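Local coordinates for protein histone-lysine N-methyltransferase SETMAR (Homo sapiens, PDB 3BO5) that dimethylates a lysine of histone H3, using S-adenosyl-L-methionine, through this methyltransferase domain, in a transposase fusion that takes part in DNA double-strand break repair, at residues L15-N23 with A36-H44. The protein carries 2 engineered substitutions. Numbering follows the deposited sequence. Where two conformers were deposited one is given.
Sequences LDVACGQEN and APFQYTPDH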
loop_
_atom_site.group_PDB
_atom_site.type_symbol
_atom_site.label_atom_id
_atom_site.label_comp_id
_atom_site.label_asym_id
_atom_site.label_seq_id
_atom_site.Cartn_x
_atom_site.Cartn_y
_atom_site.Cartn_z
ATOM N N LEU A 15 15.758 11.875 -12.162
ATOM C CA LEU A 15 15.076 12.888 -11.385
ATOM C C LEU A 15 13.870 12.264 -10.664
ATOM O O LEU A 15 13.568 12.644 -9.523
ATOM C CB LEU A 15 14.611 14.014 -12.314
ATOM C CG LEU A 15 15.645 14.960 -12.953
ATOM C CD1 LEU A 15 14.968 15.881 -13.954
ATOM C CD2 LEU A 15 16.399 15.754 -11.853
ATOM N N ASP A 16 13.169 11.347 -11.361
ATOM C CA ASP A 16 11.899 10.826 -10.866
ATOM C C ASP A 16 11.947 9.321 -10.697
ATOM O O ASP A 16 11.978 8.623 -11.689
ATOM C CB ASP A 16 10.790 11.118 -11.875
ATOM C CG ASP A 16 9.400 10.714 -11.352
ATOM O OD1 ASP A 16 8.397 10.880 -12.084
ATOM O OD2 ASP A 16 9.312 10.177 -10.222
ATOM N N VAL A 17 11.973 8.846 -9.458
ATOM C CA VAL A 17 12.073 7.403 -9.294
ATOM C C VAL A 17 10.860 6.669 -9.893
ATOM O O VAL A 17 10.969 5.473 -10.258
ATOM C CB VAL A 17 12.238 7.078 -7.797
ATOM C CG1 VAL A 17 12.269 5.540 -7.600
ATOM C CG2 VAL A 17 13.542 7.751 -7.294
ATOM N N ALA A 18 9.723 7.373 -9.978
ATOM C CA ALA A 18 8.473 6.844 -10.504
ATOM C C ALA A 18 8.357 6.971 -12.010
ATOM O O ALA A 18 7.307 6.666 -12.546
ATOM C CB ALA A 18 7.292 7.480 -9.826
ATOM N N CYS A 19 9.419 7.463 -12.655
ATOM C CA CYS A 19 9.528 7.391 -14.125
ATOM C C CYS A 19 8.309 8.053 -14.791
ATOM O O CYS A 19 7.808 7.583 -15.815
ATOM C CB CYS A 19 9.623 5.925 -14.532
ATOM S SG CYS A 19 11.116 5.155 -13.863
ATOM N N GLY A 20 7.816 9.132 -14.189
ATOM C CA GLY A 20 6.711 9.882 -14.838
ATOM C C GLY A 20 5.341 9.199 -14.708
ATOM O O GLY A 20 4.338 9.675 -15.251
ATOM N N GLN A 21 5.314 8.069 -13.986
ATOM C CA GLN A 21 4.134 7.178 -13.934
ATOM C C GLN A 21 3.143 7.505 -12.826
ATOM O O GLN A 21 2.091 6.885 -12.752
ATOM C CB GLN A 21 4.533 5.674 -13.915
ATOM C CG GLN A 21 5.260 5.185 -15.208
ATOM C CD GLN A 21 5.678 3.725 -15.211
ATOM O OE1 GLN A 21 4.886 2.830 -14.973
ATOM N NE2 GLN A 21 6.938 3.479 -15.516
ATOM N N GLU A 22 3.454 8.509 -11.992
ATOM C CA GLU A 22 2.502 8.919 -10.937
ATOM C C GLU A 22 2.123 10.364 -11.188
ATOM O O GLU A 22 2.698 10.994 -12.063
ATOM C CB GLU A 22 3.167 8.800 -9.556
ATOM C CG GLU A 22 3.626 7.362 -9.281
ATOM C CD GLU A 22 2.515 6.430 -8.892
ATOM O OE1 GLU A 22 2.896 5.279 -8.555
ATOM O OE2 GLU A 22 1.272 6.787 -8.910
ATOM N N ASN A 23 1.196 10.865 -10.409
ATOM C CA ASN A 23 0.751 12.242 -10.600
ATOM C C ASN A 23 1.823 13.260 -10.399
ATOM O O ASN A 23 1.765 14.334 -10.995
ATOM C CB ASN A 23 -0.324 12.563 -9.607
ATOM C CG ASN A 23 -1.596 11.812 -9.861
ATOM O OD1 ASN A 23 -1.896 11.390 -11.026
ATOM N ND2 ASN A 23 -2.354 11.615 -8.802
ATOM N N ALA A 36 18.782 0.547 -6.090
ATOM C CA ALA A 36 18.849 -0.543 -7.070
ATOM C C ALA A 36 17.685 -0.532 -8.061
ATOM O O ALA A 36 16.518 -0.430 -7.671
ATOM C CB ALA A 36 18.905 -1.859 -6.383
ATOM N N PRO A 37 17.981 -0.604 -9.344
ATOM C CA PRO A 37 16.968 -0.582 -10.371
ATOM C C PRO A 37 15.840 -1.587 -10.225
ATOM O O PRO A 37 16.052 -2.735 -9.820
ATOM C CB PRO A 37 17.789 -0.918 -11.633
ATOM C CG PRO A 37 19.097 -0.274 -11.319
ATOM C CD PRO A 37 19.349 -0.621 -9.913
ATOM N N PHE A 38 14.620 -1.139 -10.531
ATOM C CA PHE A 38 13.490 -2.032 -10.645
ATOM C C PHE A 38 12.571 -1.508 -11.725
ATOM O O PHE A 38 12.787 -0.367 -12.205
ATOM C CB PHE A 38 12.715 -2.158 -9.321
ATOM C CG PHE A 38 12.124 -0.845 -8.886
ATOM C CD1 PHE A 38 10.753 -0.622 -9.023
ATOM C CD2 PHE A 38 12.963 0.144 -8.399
ATOM C CE1 PHE A 38 10.205 0.652 -8.695
ATOM C CE2 PHE A 38 12.438 1.394 -8.039
ATOM C CZ PHE A 38 11.064 1.609 -8.213
ATOM N N GLN A 39 11.566 -2.296 -12.118
ATOM C CA GLN A 39 10.614 -1.806 -13.114
ATOM C C GLN A 39 9.444 -1.103 -12.432
ATOM O O GLN A 39 8.712 -1.711 -11.693
ATOM C CB GLN A 39 10.008 -2.913 -13.920
ATOM C CG GLN A 39 10.963 -3.673 -14.788
ATOM C CD GLN A 39 10.234 -4.673 -15.677
ATOM O OE1 GLN A 39 9.067 -4.469 -16.089
ATOM N NE2 GLN A 39 10.915 -5.770 -15.965
ATOM N N TYR A 40 9.296 0.189 -12.669
ATOM C CA TYR A 40 8.209 0.874 -11.998
ATOM C C TYR A 40 6.847 0.532 -12.559
ATOM O O TYR A 40 6.669 0.492 -13.801
ATOM C CB TYR A 40 8.450 2.396 -12.125
ATOM C CG TYR A 40 7.587 3.097 -11.081
ATOM C CD1 TYR A 40 8.071 3.274 -9.777
ATOM C CD2 TYR A 40 6.233 3.458 -11.337
ATOM C CE1 TYR A 40 7.275 3.813 -8.782
ATOM C CE2 TYR A 40 5.403 3.955 -10.325
ATOM C CZ TYR A 40 5.961 4.138 -9.028
ATOM O OH TYR A 40 5.248 4.622 -7.968
ATOM N N THR A 41 5.856 0.364 -11.666
ATOM C CA THR A 41 4.471 0.343 -12.072
ATOM C C THR A 41 3.674 1.088 -11.054
ATOM O O THR A 41 3.930 0.933 -9.842
ATOM C CB THR A 41 3.933 -1.100 -12.182
ATOM O OG1 THR A 41 2.543 -1.054 -12.542
ATOM C CG2 THR A 41 4.048 -1.923 -10.849
ATOM N N PRO A 42 2.738 1.930 -11.521
ATOM C CA PRO A 42 1.890 2.601 -10.558
ATOM C C PRO A 42 0.793 1.726 -10.049
ATOM O O PRO A 42 0.052 2.108 -9.072
ATOM C CB PRO A 42 1.327 3.791 -11.383
ATOM C CG PRO A 42 1.217 3.200 -12.800
ATOM C CD PRO A 42 2.426 2.263 -12.927
ATOM N N ASP A 43 0.600 0.530 -10.666
ATOM C CA ASP A 43 -0.543 -0.265 -10.335
ATOM C C ASP A 43 -0.160 -1.736 -10.270
ATOM O O ASP A 43 0.833 -2.127 -10.850
ATOM C CB ASP A 43 -1.656 -0.166 -11.372
ATOM C CG ASP A 43 -2.417 1.126 -11.225
ATOM O OD1 ASP A 43 -3.186 1.230 -10.264
ATOM O OD2 ASP A 43 -2.234 1.968 -12.125
ATOM N N HIS A 44 -0.963 -2.531 -9.604
ATOM C CA HIS A 44 -0.706 -4.005 -9.606
ATOM C C HIS A 44 -0.649 -4.503 -11.072
ATOM O O HIS A 44 -1.342 -3.992 -12.005
ATOM C CB HIS A 44 -1.838 -4.796 -9.019
ATOM C CG HIS A 44 -2.053 -4.655 -7.544
ATOM N ND1 HIS A 44 -1.023 -4.493 -6.631
ATOM C CD2 HIS A 44 -3.210 -4.727 -6.828
ATOM C CE1 HIS A 44 -1.552 -4.477 -5.413
ATOM N NE2 HIS A 44 -2.865 -4.605 -5.508
HETATM O O HOH W 1 1.147 3.706 -7.163
#
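Near the N-terminal end of the methyltransferase domain, in its pre-SET region, two overlapping beta turns, type I from Asp-16 to Cys-19 and type I' from Ala-18 to Gln-21, pack against Tyr-40 of the short strand 39-40. Ala-18 lies over one face of that ring: its CA is 3.7 Å from the Tyr-40 centroid and 13° off the normal, a CH-pi contact, while Ala-18 CB touches Tyr-40 CZ. CG of Tyr-40 stands anti to the backbone N (chi1 -163°), which sends the ring under the turns and on to Glu-22. There Tyr-40 OH donates a short bond of 2.5 Å to Glu-22 OE1, taken on the anti lone pair of the carboxylate, whose plane is turned 86° from the ring. Glu-22 gets there by bending at chi2. The same OE1 accepts from a water that also donates to Pro-42 O, so the water bridges Glu-22 to the Pro-42 carbonyl, and two donors meet one oxygen. CB of Gln-21 packs obliquely against Tyr-40 CD2 at 3.8 Å, and Val-17 CG1 meets the edge of the Phe-38 ring 4.2 Å from CZ. Behind this surface Asp-16 holds the turns: its OD2 takes Ala-18 N at 2.8 Å, an Asx turn, and its OD1 takes Gly-20 N, both from above the carboxylate plane. Phe-38 also makes a cation-pi contact with Arg-207, a predicted S-adenosyl-L-methionine-binding residue, and its side chain is about 8 Å, nearest atoms, from the bound S-adenosyl-L-homocysteine. Residues 15-23 lead into strand 27-29, at the edge of a five-stranded mixed sheet, while 36-44 runs on to strand 45-46, parallel to strand 151-160.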